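Local coordinates for protein GH26C (Muricauda sp. MAR_2010_75, PDB 6Q78) that probably hydrolyses internal beta-1,4-mannosidic bonds of mannans, as a family 26 glycoside hydrolase classed as an endo-mannanase, at residues V218-R223 with N263-A268; G111-D116 with L152-C157; T63-A68 with N214-P219; Q198-I203 with V253-N258. All blocks are in the same frame, centred on the assembly; numbering follows the deposited sequence.

How the interactions relate
All four contacts belong to the TIM-barrel fold of a family 26 glycoside hydrolase. Interactions 2 and 1 lie on one parallel sheet, centres about 10 Å apart, where strand 153-157 pairs with strand 220-223. Along the chain interaction 2 closes before interaction 1 opens, and it is nested inside the loop closed by interaction 3. Interaction 3 shares Val218 and Pro219 with interaction 1, centres about 10 Å apart; here helix 64-76 meets the loop after helix 193-208. Interaction 4 packs helices 193-208 and 242-259 outside these strands, its centre about 12 Å from that of interaction 1, and the segments of the two alternate. Barrel wall, barrel bottom and helical layer thus meet around strands 220-223 and 265-269.

Interaction 1 (V218-R223 with N263-A268); sequences VPIIFR and NNMLFA
This contact is a pair of neighbouring parallel strands in the wall of the TIM barrel, 220-223 beside 265-268. Ile220 pairs with Met265, Ile221 with Leu266 and Phe222 with Phe267. Four backbone hydrogen bonds join the strands. Ile220 N donates to Asn264 O, and Leu266 N to Ile220 O. Phe222 N then reaches Leu266 O at 2.8 Å, nearly straight at 177°, and Ala268 N binds Phe222 O. A side chain extends the pairing at the strand start. Asn264 ND2 donates to Val218 O at 2.9 Å, from above the carbonyl plane. The same amide nitrogen also bonds Thr207 O, near the end of helix 193-208. A leucine in place of this asparagine would probably leave Val218 O without this donor and lose the bond to Thr207 O.

On the face of Ile220, Phe222 and Phe267, Met265 does most of the touching. Its CG is anti to the backbone N (chi1 -159°) and lies 3.6 Å from Phe222 CB. Its sulfur makes an oblique Met-aromatic contact, SD 4.7 Å from the centroid of the Phe222 ring. Its methyl CE meets Ile220 CD1. Phe267 CE1 comes to the edge of the Phe222 ring, near its plane. Ile203 of helix 193-208 covers Met265 and Phe222 from outside. The guanidinium of Arg223 leaves the contact for salt bridges with Glu335 and Asp297. On the other face, Ile221 CG2 packs 3.7 Å from Ala268 CB.

Interaction 2 (G111-D116 with L152-C157); sequences GLLGSD and LVNVFC
Phe156 holds CG anti to its carbonyl carbon (chi1 -84°), which lays one ring face against Ser115 CB, 3.7 Å from the ring centroid. This is a CH-pi contact, only 14° off the ring normal. The first torsion of Ser115 (chi1 -65°), with OG anti to the carbonyl carbon, turns the hydroxyl to a water 2.8 Å from OG. The water also lies within hydrogen-bonding distance of Leu113 O and Asn154 OD1, linking the two strands on this face. Phe156 further stacks with Phe117 and packs on helix 132-150.

On the other face, Leu112 CD1 lies 3.6 Å from Val155 CG2 and also touches Val153 CG1. Asp116 OD2 is 3.8 Å from Cys157 SG, while its stronger partner is His159 ND1.

Five backbone hydrogen bonds run between the strands. They start with Val153 N to Gly111 O at 3.1 Å and end with Cys157 N to Ser115 O at 3.0 Å. Between them comes Leu113 N to Val153 O, at 2.8 Å. Strands 112-116 and 153-157, joined through helix 132-150, form a beta-alpha-beta crossover, the unit from which TIM barrels are built.

Interaction 3 (T63-A68 with N214-P219); sequences TEETVA and NGALVP
Thr66 and Pro219 lie alongside one another, running in opposite senses, where helix 64-76 meets the loop before strand 220-223. The hydroxyl side of the threonine rests on the proline ring, with OG1 3.4 Å from Pro219 CB and 3.5 Å from CG. Pro219 CG also reaches the first turn of the helix, 3.7 Å from Glu65 CB. Phe148 of helix 132-150 packs on the proline as well.

Glu65 bends at chi2 (71°). The bend carries its carboxylate over Ala216, and CD lies 3.7 Å from Ala216 CB. Further along, Thr63 CG2 meets Leu217 CD1 at 4.2 Å. Within the loop, Asn214 OD1 accepts from Ala216 N, an Asx turn.

Thr63 sits at the N-cap. Thr66 OG1 donates to Thr63 OG1 at 2.8 Å, and Thr63 OG1 in turn donates to a water. A valine in place of Thr66 would probably leave Thr63 OG1 without its donor, setting that hydroxyl freer to turn, and press a bulkier methyl against Pro219.

No direct hydrogen bond crosses between the segments. The water does this work, donating to Glu65 OE1 and, at 2.7 Å, to Leu217 O. The polar link between helix start and loop therefore rests on one three-way water, beside van der Waals packing on Pro219 and Ala216.

Interaction 4 (Q198-I203 with V253-N258); sequences QKLEKI and VTYLKN
Tyr255 reaches across to helix 193-208 with CG anti to the backbone N (chi1 -163°). This swings its ring toward Leu200 and Glu201. Glu201 has CG anti to its carbonyl carbon and runs extended beyond it, which brings its carboxylate to the phenol. Tyr255 OH donates to Glu201 OE2 at 2.6 Å, a short hydrogen bond. The oxygen accepts through its anti lone pair, away from OE1, and lies at the ring edge, in plane. The carboxylate and ring planes are 30° apart.

Beneath this polar pair, Leu200 CD1 approaches Tyr255 CD2 obliquely at 3.8 Å. The two helices, 193-208 and 242-259, belong to the outer layer of the TIM barrel and flank strand 220-223 in the chain. Their segments cross at -43°, with axes 10.2 Å apart at closest approach. The end of Leu256 reaches Leu200 O through CD2, at 3.8 Å. The same methyl lies 4.3 Å from Ile203 CG2. Leu256 also packs on Phe222 and Met265 of the barrel strands. The Tyr255 ring also meets that of Phe251, one turn earlier in its helix.

Interaction 1 (V218-R223 with N263-A268)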
loop_
_atom_site.group_PDB
_atom_site.type_symbol
_atom_site.label_atom_id
_atom_site.label_comp_id
_atom_site.label_asym_id
_atom_site.label_seq_id
_atom_site.Cartn_x
_atom_site.Cartn_y
_atom_site.Cartn_z
ATOM N N VAL A 218 12.066 -11.172 -3.473
ATOM C CA VAL A 218 10.662 -10.787 -3.579
ATOM C C VAL A 218 10.582 -9.280 -3.796
ATOM O O VAL A 218 10.999 -8.508 -2.908
ATOM C CB VAL A 218 9.904 -11.131 -2.287
ATOM C CG1 VAL A 218 8.451 -10.637 -2.388
ATOM C CG2 VAL A 218 9.980 -12.633 -2.008
ATOM N N PRO A 219 10.028 -8.789 -4.909
ATOM C CA PRO A 219 9.822 -7.334 -5.031
ATOM C C PRO A 219 8.751 -6.881 -4.067
ATOM O O PRO A 219 7.723 -7.539 -3.919
ATOM C CB PRO A 219 9.367 -7.147 -6.488
ATOM C CG PRO A 219 9.882 -8.422 -7.190
ATOM C CD PRO A 219 9.701 -9.500 -6.160
ATOM N N ILE A 220 9.006 -5.757 -3.388
ATOM C CA ILE A 220 7.948 -5.188 -2.573
ATOM C C ILE A 220 7.704 -3.741 -2.964
ATOM O O ILE A 220 8.623 -3.013 -3.366
ATOM C CB ILE A 220 8.219 -5.316 -1.066
ATOM C CG1 ILE A 220 9.420 -4.497 -0.647
ATOM C CG2 ILE A 220 8.337 -6.809 -0.613
ATOM C CD1 ILE A 220 9.461 -4.271 0.855
ATOM N N ILE A 221 6.454 -3.323 -2.813
ATOM C CA ILE A 221 6.087 -1.912 -2.942
ATOM C C ILE A 221 6.117 -1.305 -1.551
ATOM O O ILE A 221 5.437 -1.786 -0.646
ATOM C CB ILE A 221 4.695 -1.777 -3.566
ATOM C CG1 ILE A 221 4.668 -2.406 -4.978
ATOM C CG2 ILE A 221 4.255 -0.306 -3.542
ATOM C CD1 ILE A 221 3.303 -2.555 -5.534
ATOM N N PHE A 222 6.948 -0.295 -1.360
ATOM C CA PHE A 222 7.111 0.361 -0.069
ATOM C C PHE A 222 6.386 1.711 -0.124
ATOM O O PHE A 222 6.653 2.550 -1.018
ATOM C CB PHE A 222 8.611 0.539 0.192
ATOM C CG PHE A 222 8.954 1.244 1.495
ATOM C CD1 PHE A 222 9.952 2.222 1.517
ATOM C CD2 PHE A 222 8.376 0.868 2.693
ATOM C CE1 PHE A 222 10.343 2.820 2.716
ATOM C CE2 PHE A 222 8.740 1.511 3.894
ATOM C CZ PHE A 222 9.740 2.450 3.875
ATOM N N ARG A 223 5.421 1.893 0.799
ATOM C CA ARG A 223 4.508 3.047 0.827
ATOM C C ARG A 223 4.641 3.768 2.159
ATOM O O ARG A 223 3.782 3.602 3.030
ATOM C CB ARG A 223 3.066 2.562 0.611
ATOM C CG ARG A 223 2.034 3.671 0.449
ATOM C CD ARG A 223 0.692 3.073 0.039
ATOM N NE ARG A 223 0.092 2.273 1.110
ATOM C CZ ARG A 223 -0.806 2.733 1.986
ATOM N NH1 ARG A 223 -1.224 3.998 1.969
ATOM N NH2 ARG A 223 -1.321 1.910 2.882
ATOM N N ASN A 263 17.512 -3.312 -4.000
ATOM C CA ASN A 263 17.157 -3.364 -5.406
ATOM C C ASN A 263 15.832 -4.051 -5.673
ATOM O O ASN A 263 15.461 -4.209 -6.845
ATOM C CB ASN A 263 18.284 -4.061 -6.183
ATOM C CG ASN A 263 19.499 -3.195 -6.298
ATOM O OD1 ASN A 263 19.367 -1.978 -6.403
ATOM N ND2 ASN A 263 20.693 -3.799 -6.299
ATOM N N ASN A 264 15.104 -4.467 -4.632
ATOM C CA ASN A 264 13.828 -5.151 -4.825
ATOM C C ASN A 264 12.666 -4.340 -4.244
ATOM O O ASN A 264 11.778 -4.868 -3.579
ATOM C CB ASN A 264 13.866 -6.592 -4.281
ATOM C CG ASN A 264 14.259 -6.699 -2.797
ATOM O OD1 ASN A 264 15.191 -6.055 -2.321
ATOM N ND2 ASN A 264 13.574 -7.579 -2.085
ATOM N N MET A 265 12.663 -3.032 -4.500
ATOM C CA MET A 265 11.660 -2.113 -3.958
ATOM C C MET A 265 11.161 -1.167 -5.045
ATOM O O MET A 265 11.956 -0.568 -5.783
ATOM C CB MET A 265 12.292 -1.276 -2.835
ATOM C CG MET A 265 11.338 -0.647 -1.864
ATOM S SD MET A 265 12.312 -0.042 -0.442
ATOM C CE MET A 265 11.978 -1.251 0.826
ATOM N N LEU A 266 9.844 -1.020 -5.123
ATOM C CA LEU A 266 9.182 0.091 -5.803
ATOM C C LEU A 266 8.655 1.011 -4.705
ATOM O O LEU A 266 8.408 0.575 -3.573
ATOM C CB LEU A 266 7.990 -0.427 -6.609
ATOM C CG LEU A 266 8.268 -1.442 -7.731
ATOM C CD1 LEU A 266 6.969 -1.769 -8.485
ATOM C CD2 LEU A 266 9.271 -0.845 -8.741
ATOM N N PHE A 267 8.517 2.300 -5.024
ATOM C CA PHE A 267 8.148 3.315 -4.037
ATOM C C PHE A 267 6.790 3.925 -4.355
ATOM O O PHE A 267 6.565 4.394 -5.482
ATOM C CB PHE A 267 9.218 4.424 -4.000
ATOM C CG PHE A 267 10.559 3.920 -3.578
ATOM C CD1 PHE A 267 10.893 3.845 -2.229
ATOM C CD2 PHE A 267 11.467 3.467 -4.515
ATOM C CE1 PHE A 267 12.135 3.327 -1.813
ATOM C CE2 PHE A 267 12.704 2.966 -4.121
ATOM C CZ PHE A 267 13.023 2.909 -2.765
ATOM N N ALA A 268 5.902 3.943 -3.355
ATOM C CA ALA A 268 4.523 4.403 -3.514
ATOM C C ALA A 268 4.253 5.607 -2.618
ATOM O O ALA A 268 4.496 5.559 -1.416
ATOM C CB ALA A 268 3.555 3.262 -3.138
#

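Interaction 2 (G111-D116 with L152-C157)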
loop_
_atom_site.group_PDB
_atom_site.type_symbol
_atom_site.label_atom_id
_atom_site.label_comp_id
_atom_site.label_asym_id
_atom_site.label_seq_id
_atom_site.Cartn_x
_atom_site.Cartn_y
_atom_site.Cartn_z
ATOM N N GLY A 111 -5.350 -11.021 -4.944
ATOM C CA GLY A 111 -4.181 -10.931 -5.820
ATOM C C GLY A 111 -3.020 -10.158 -5.248
ATOM O O GLY A 111 -1.949 -10.079 -5.856
ATOM N N LEU A 112 -3.214 -9.574 -4.070
ATOM C CA LEU A 112 -2.225 -8.706 -3.441
ATOM C C LEU A 112 -2.342 -8.835 -1.928
ATOM O O LEU A 112 -3.447 -8.967 -1.387
ATOM C CB LEU A 112 -2.421 -7.252 -3.910
ATOM C CG LEU A 112 -1.632 -6.125 -3.258
ATOM C CD1 LEU A 112 -1.493 -5.015 -4.296
ATOM C CD2 LEU A 112 -2.327 -5.620 -2.065
ATOM N N LEU A 113 -1.194 -8.828 -1.268
ATOM C CA LEU A 113 -1.109 -8.881 0.186
ATOM C C LEU A 113 -0.480 -7.595 0.709
ATOM O O LEU A 113 0.589 -7.199 0.236
ATOM C CB LEU A 113 -0.229 -10.050 0.607
ATOM C CG LEU A 113 0.066 -10.147 2.120
ATOM C CD1 LEU A 113 -1.262 -10.374 2.865
ATOM C CD2 LEU A 113 1.083 -11.221 2.429
ATOM N N GLY A 114 -1.134 -6.965 1.679
ATOM C CA GLY A 114 -0.577 -5.805 2.377
ATOM C C GLY A 114 0.027 -6.249 3.696
ATOM O O GLY A 114 -0.562 -7.045 4.430
ATOM N N SER A 115 1.226 -5.737 3.976
ATOM C CA SER A 115 1.901 -5.952 5.269
ATOM C C SER A 115 2.423 -4.619 5.792
ATOM O O SER A 115 2.295 -3.575 5.141
ATOM C CB SER A 115 3.111 -6.881 5.067
ATOM O OG SER A 115 2.600 -8.175 4.655
ATOM N N ASP A 116 3.005 -4.646 6.996
ATOM C CA ASP A 116 3.387 -3.403 7.686
ATOM C C ASP A 116 4.769 -3.604 8.279
ATOM O O ASP A 116 5.045 -4.637 8.896
ATOM C CB ASP A 116 2.364 -3.113 8.796
ATOM C CG ASP A 116 2.398 -1.657 9.310
ATOM O OD1 ASP A 116 3.478 -1.007 9.360
ATOM O OD2 ASP A 116 1.302 -1.188 9.760
ATOM N N LEU A 152 1.312 -13.440 -5.976
ATOM C CA LEU A 152 0.681 -12.210 -5.524
ATOM C C LEU A 152 1.687 -11.079 -5.485
ATOM O O LEU A 152 2.900 -11.292 -5.416
ATOM C CB LEU A 152 0.120 -12.362 -4.110
ATOM C CG LEU A 152 -1.214 -13.099 -3.921
ATOM C CD1 LEU A 152 -1.194 -14.524 -4.419
ATOM C CD2 LEU A 152 -1.608 -13.032 -2.462
ATOM N N VAL A 153 1.153 -9.849 -5.508
ATOM C CA VAL A 153 1.922 -8.624 -5.293
ATOM C C VAL A 153 1.953 -8.341 -3.795
ATOM O O VAL A 153 0.961 -8.524 -3.102
ATOM C CB VAL A 153 1.246 -7.481 -6.058
ATOM C CG1 VAL A 153 1.911 -6.147 -5.801
ATOM C CG2 VAL A 153 1.198 -7.779 -7.559
ATOM N N ASN A 154 3.089 -7.841 -3.292
ATOM C CA ASN A 154 3.248 -7.467 -1.878
ATOM C C ASN A 154 3.460 -5.965 -1.746
ATOM O O ASN A 154 4.336 -5.402 -2.406
ATOM C CB ASN A 154 4.461 -8.178 -1.251
ATOM C CG ASN A 154 4.203 -9.632 -0.942
ATOM O OD1 ASN A 154 3.535 -9.960 0.052
ATOM N ND2 ASN A 154 4.726 -10.520 -1.772
ATOM N N VAL A 155 2.687 -5.334 -0.867
ATOM C CA VAL A 155 2.816 -3.914 -0.548
ATOM C C VAL A 155 3.061 -3.790 0.954
ATOM O O VAL A 155 2.375 -4.447 1.745
ATOM C CB VAL A 155 1.554 -3.137 -0.970
ATOM C CG1 VAL A 155 1.790 -1.628 -0.760
ATOM C CG2 VAL A 155 1.185 -3.436 -2.399
ATOM N N PHE A 156 4.033 -2.955 1.352
ATOM C CA PHE A 156 4.263 -2.626 2.762
ATOM C C PHE A 156 4.020 -1.155 3.038
ATOM O O PHE A 156 4.593 -0.293 2.351
ATOM C CB PHE A 156 5.719 -2.872 3.170
ATOM C CG PHE A 156 6.036 -4.290 3.565
ATOM C CD1 PHE A 156 6.111 -5.303 2.591
ATOM C CD2 PHE A 156 6.240 -4.615 4.896
ATOM C CE1 PHE A 156 6.427 -6.627 2.949
ATOM C CE2 PHE A 156 6.593 -5.937 5.254
ATOM C CZ PHE A 156 6.689 -6.931 4.272
ATOM N N CYS A 157 3.214 -0.877 4.061
ATOM C CA CYS A 157 3.150 0.444 4.674
ATOM C C CYS A 157 4.019 0.395 5.930
ATOM O O CYS A 157 4.678 -0.615 6.214
ATOM C CB CYS A 157 1.699 0.864 4.951
ATOM S SG CYS A 157 0.847 -0.215 6.156
HETATM O O HOH W 1 2.902 -7.894 1.867
#

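Interaction 3 (T63-A68 with N214-P219)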
loop_
_atom_site.group_PDB
_atom_site.type_symbol
_atom_site.label_atom_id
_atom_site.label_comp_id
_atom_site.label_asym_id
_atom_site.label_seq_id
_atom_site.Cartn_x
_atom_site.Cartn_y
_atom_site.Cartn_z
ATOM N N THR A 63 16.070 -5.402 -9.405
ATOM C CA THR A 63 16.146 -6.792 -9.851
ATOM C C THR A 63 15.191 -7.010 -11.026
ATOM O O THR A 63 14.223 -6.260 -11.241
ATOM C CB THR A 63 15.777 -7.784 -8.744
ATOM O OG1 THR A 63 14.373 -7.702 -8.448
ATOM C CG2 THR A 63 16.584 -7.541 -7.431
ATOM N N GLU A 64 15.466 -8.061 -11.793
ATOM C CA GLU A 64 14.632 -8.351 -12.958
ATOM C C GLU A 64 13.161 -8.519 -12.584
ATOM O O GLU A 64 12.277 -8.064 -13.317
ATOM C CB GLU A 64 15.175 -9.573 -13.703
ATOM C CG GLU A 64 16.545 -9.315 -14.344
ATOM N N GLU A 65 12.871 -9.181 -11.460
ATOM C CA GLU A 65 11.478 -9.390 -11.072
ATOM C C GLU A 65 10.816 -8.085 -10.643
ATOM O O GLU A 65 9.594 -7.942 -10.777
ATOM C CB GLU A 65 11.377 -10.401 -9.920
ATOM C CG GLU A 65 11.720 -11.852 -10.292
ATOM C CD GLU A 65 13.199 -12.095 -10.572
ATOM O OE1 GLU A 65 14.100 -11.326 -10.151
ATOM O OE2 GLU A 65 13.495 -13.097 -11.266
ATOM N N THR A 66 11.593 -7.127 -10.087
ATOM C CA THR A 66 11.034 -5.835 -9.704
ATOM C C THR A 66 10.696 -5.013 -10.942
ATOM O O THR A 66 9.650 -4.358 -10.983
ATOM C CB THR A 66 12.039 -5.103 -8.799
ATOM O OG1 THR A 66 12.362 -5.939 -7.681
ATOM C CG2 THR A 66 11.494 -3.772 -8.280
ATOM N N VAL A 67 11.561 -5.053 -11.956
ATOM C CA VAL A 67 11.273 -4.417 -13.244
ATOM C C VAL A 67 10.014 -5.029 -13.858
ATOM O O VAL A 67 9.124 -4.318 -14.365
ATOM C CB VAL A 67 12.487 -4.575 -14.185
ATOM C CG1 VAL A 67 12.158 -4.004 -15.599
ATOM C CG2 VAL A 67 13.733 -3.864 -13.605
ATOM N N ALA A 68 9.928 -6.368 -13.841
ATOM C CA ALA A 68 8.742 -7.014 -14.404
ATOM C C ALA A 68 7.485 -6.593 -13.649
ATOM O O ALA A 68 6.438 -6.338 -14.265
ATOM C CB ALA A 68 8.907 -8.532 -14.381
ATOM N N ASN A 214 11.658 -19.806 -5.729
ATOM C CA ASN A 214 12.366 -19.832 -7.001
ATOM C C ASN A 214 13.776 -19.261 -6.916
ATOM O O ASN A 214 14.485 -19.264 -7.922
ATOM C CB ASN A 214 11.546 -19.121 -8.092
ATOM C CG ASN A 214 11.499 -17.605 -7.923
ATOM O OD1 ASN A 214 11.929 -17.046 -6.902
ATOM N ND2 ASN A 214 10.941 -16.929 -8.916
ATOM N N GLY A 215 14.202 -18.776 -5.747
ATOM C CA GLY A 215 15.540 -18.246 -5.597
ATOM C C GLY A 215 15.687 -16.765 -5.878
ATOM O O GLY A 215 16.777 -16.221 -5.679
ATOM N N ALA A 216 14.630 -16.087 -6.308
ATOM C CA ALA A 216 14.704 -14.662 -6.583
ATOM C C ALA A 216 14.284 -13.857 -5.349
ATOM O O ALA A 216 13.459 -14.302 -4.543
ATOM C CB ALA A 216 13.721 -14.284 -7.698
ATOM N N LEU A 217 14.803 -12.635 -5.250
ATOM C CA LEU A 217 14.303 -11.693 -4.249
ATOM C C LEU A 217 12.859 -11.280 -4.534
ATOM O O LEU A 217 12.468 -11.024 -5.676
ATOM C CB LEU A 217 15.195 -10.438 -4.188
ATOM C CG LEU A 217 16.609 -10.679 -3.649
ATOM C CD1 LEU A 217 17.458 -9.409 -3.726
ATOM C CD2 LEU A 217 16.498 -11.139 -2.209
ATOM N N VAL A 218 12.066 -11.172 -3.473
ATOM C CA VAL A 218 10.662 -10.787 -3.579
ATOM C C VAL A 218 10.582 -9.280 -3.796
ATOM O O VAL A 218 10.999 -8.508 -2.908
ATOM C CB VAL A 218 9.904 -11.131 -2.287
ATOM C CG1 VAL A 218 8.451 -10.637 -2.388
ATOM C CG2 VAL A 218 9.980 -12.633 -2.008
ATOM N N PRO A 219 10.028 -8.789 -4.909
ATOM C CA PRO A 219 9.822 -7.334 -5.031
ATOM C C PRO A 219 8.751 -6.881 -4.067
ATOM O O PRO A 219 7.723 -7.539 -3.919
ATOM C CB PRO A 219 9.367 -7.147 -6.488
ATOM C CG PRO A 219 9.882 -8.422 -7.190
ATOM C CD PRO A 219 9.701 -9.500 -6.160
HETATM O O HOH W 2 14.100 -10.206 -7.638
#

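Interaction 4 (Q198-I203 with V253-N258)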
loop_
_atom_site.group_PDB
_atom_site.type_symbol
_atom_site.label_atom_id
_atom_site.label_comp_id
_atom_site.label_asym_id
_atom_site.label_seq_id
_atom_site.Cartn_x
_atom_site.Cartn_y
_atom_site.Cartn_z
ATOM N N GLN A 198 19.158 3.779 11.382
ATOM C CA GLN A 198 19.155 2.391 11.849
ATOM C C GLN A 198 17.844 1.699 11.512
ATOM O O GLN A 198 17.839 0.512 11.162
ATOM C CB GLN A 198 19.452 2.347 13.353
ATOM C CG GLN A 198 19.826 0.955 13.862
ATOM C CD GLN A 198 18.639 0.016 13.973
ATOM O OE1 GLN A 198 17.567 0.395 14.448
ATOM N NE2 GLN A 198 18.824 -1.226 13.518
ATOM N N LYS A 199 16.720 2.414 11.608
ATOM C CA LYS A 199 15.443 1.806 11.216
ATOM C C LYS A 199 15.425 1.468 9.728
ATOM O O LYS A 199 14.916 0.412 9.322
ATOM C CB LYS A 199 14.278 2.744 11.537
ATOM C CG LYS A 199 14.102 3.100 13.012
ATOM C CD LYS A 199 14.083 1.862 13.919
ATOM C CE LYS A 199 13.659 2.298 15.340
ATOM N NZ LYS A 199 13.612 1.110 16.280
ATOM N N LEU A 200 15.940 2.379 8.881
ATOM C CA LEU A 200 16.017 2.067 7.450
ATOM C C LEU A 200 16.947 0.888 7.191
ATOM O O LEU A 200 16.698 0.077 6.290
ATOM C CB LEU A 200 16.462 3.292 6.644
ATOM C CG LEU A 200 15.479 4.464 6.738
ATOM C CD1 LEU A 200 16.073 5.537 5.829
ATOM C CD2 LEU A 200 14.068 4.090 6.280
ATOM N N GLU A 201 18.021 0.779 7.967
ATOM C CA GLU A 201 18.909 -0.373 7.817
ATOM C C GLU A 201 18.184 -1.669 8.157
ATOM O O GLU A 201 18.410 -2.698 7.501
ATOM C CB GLU A 201 20.161 -0.176 8.678
ATOM C CG GLU A 201 21.067 0.934 8.102
ATOM C CD GLU A 201 21.969 1.618 9.132
ATOM O OE1 GLU A 201 22.186 1.059 10.237
ATOM O OE2 GLU A 201 22.476 2.731 8.835
ATOM N N LYS A 202 17.293 -1.639 9.160
ATOM C CA LYS A 202 16.499 -2.833 9.472
ATOM C C LYS A 202 15.505 -3.136 8.354
ATOM O O LYS A 202 15.358 -4.295 7.948
ATOM C CB LYS A 202 15.741 -2.627 10.796
ATOM C CG LYS A 202 14.836 -3.801 11.196
ATOM C CD LYS A 202 15.672 -5.091 11.379
ATOM C CE LYS A 202 14.768 -6.333 11.503
ATOM N NZ LYS A 202 13.900 -6.267 12.732
ATOM N N ILE A 203 14.832 -2.112 7.813
ATOM C CA ILE A 203 13.969 -2.341 6.657
ATOM C C ILE A 203 14.762 -2.963 5.512
ATOM O O ILE A 203 14.292 -3.895 4.843
ATOM C CB ILE A 203 13.283 -1.026 6.240
ATOM C CG1 ILE A 203 12.186 -0.689 7.272
ATOM C CG2 ILE A 203 12.688 -1.159 4.797
ATOM C CD1 ILE A 203 11.517 0.649 7.020
ATOM N N VAL A 253 14.394 7.526 0.102
ATOM C CA VAL A 253 14.584 6.747 -1.127
ATOM C C VAL A 253 16.066 6.552 -1.422
ATOM O O VAL A 253 16.518 5.442 -1.749
ATOM C CB VAL A 253 13.856 7.434 -2.289
ATOM C CG1 VAL A 253 14.230 6.780 -3.623
ATOM C CG2 VAL A 253 12.357 7.337 -2.044
ATOM N N THR A 254 16.849 7.639 -1.349
ATOM C CA THR A 254 18.256 7.542 -1.699
ATOM C C THR A 254 19.014 6.657 -0.724
ATOM O O THR A 254 19.901 5.895 -1.131
ATOM C CB THR A 254 18.825 8.956 -1.766
ATOM O OG1 THR A 254 18.158 9.671 -2.826
ATOM C CG2 THR A 254 20.330 8.961 -2.021
ATOM N N TYR A 255 18.684 6.730 0.569
ATOM C CA TYR A 255 19.407 5.906 1.528
ATOM C C TYR A 255 19.126 4.426 1.295
ATOM O O TYR A 255 20.052 3.598 1.333
ATOM C CB TYR A 255 19.026 6.318 2.950
ATOM C CG TYR A 255 20.000 5.829 4.012
ATOM C CD1 TYR A 255 21.240 6.417 4.155
ATOM C CD2 TYR A 255 19.666 4.805 4.885
ATOM C CE1 TYR A 255 22.130 5.985 5.120
ATOM C CE2 TYR A 255 20.552 4.378 5.877
ATOM C CZ TYR A 255 21.783 4.962 5.970
ATOM O OH TYR A 255 22.689 4.542 6.939
ATOM N N LEU A 256 17.862 4.077 1.032
ATOM C CA LEU A 256 17.526 2.678 0.763
ATOM C C LEU A 256 18.107 2.189 -0.562
ATOM O O LEU A 256 18.747 1.129 -0.616
ATOM C CB LEU A 256 16.018 2.505 0.729
ATOM C CG LEU A 256 15.394 2.554 2.136
ATOM C CD1 LEU A 256 13.901 2.724 2.018
ATOM C CD2 LEU A 256 15.706 1.255 2.857
ATOM N N LYS A 257 17.923 2.968 -1.631
ATOM C CA LYS A 257 18.336 2.523 -2.967
ATOM C C LYS A 257 19.846 2.574 -3.146
ATOM O O LYS A 257 20.453 1.635 -3.679
ATOM C CB LYS A 257 17.629 3.384 -4.011
ATOM C CG LYS A 257 18.183 3.259 -5.423
ATOM C CD LYS A 257 17.267 4.013 -6.402
ATOM C CE LYS A 257 17.251 5.493 -6.166
ATOM N NZ LYS A 257 18.529 6.043 -6.675
ATOM N N ASN A 258 20.483 3.656 -2.710
ATOM C CA ASN A 258 21.893 3.871 -2.985
ATOM C C ASN A 258 22.781 3.407 -1.832
ATOM O O ASN A 258 23.595 2.502 -2.011
ATOM C CB ASN A 258 22.111 5.343 -3.369
ATOM C CG ASN A 258 21.341 5.715 -4.627
ATOM O OD1 ASN A 258 20.574 6.673 -4.648
ATOM N ND2 ASN A 258 21.528 4.938 -5.676
#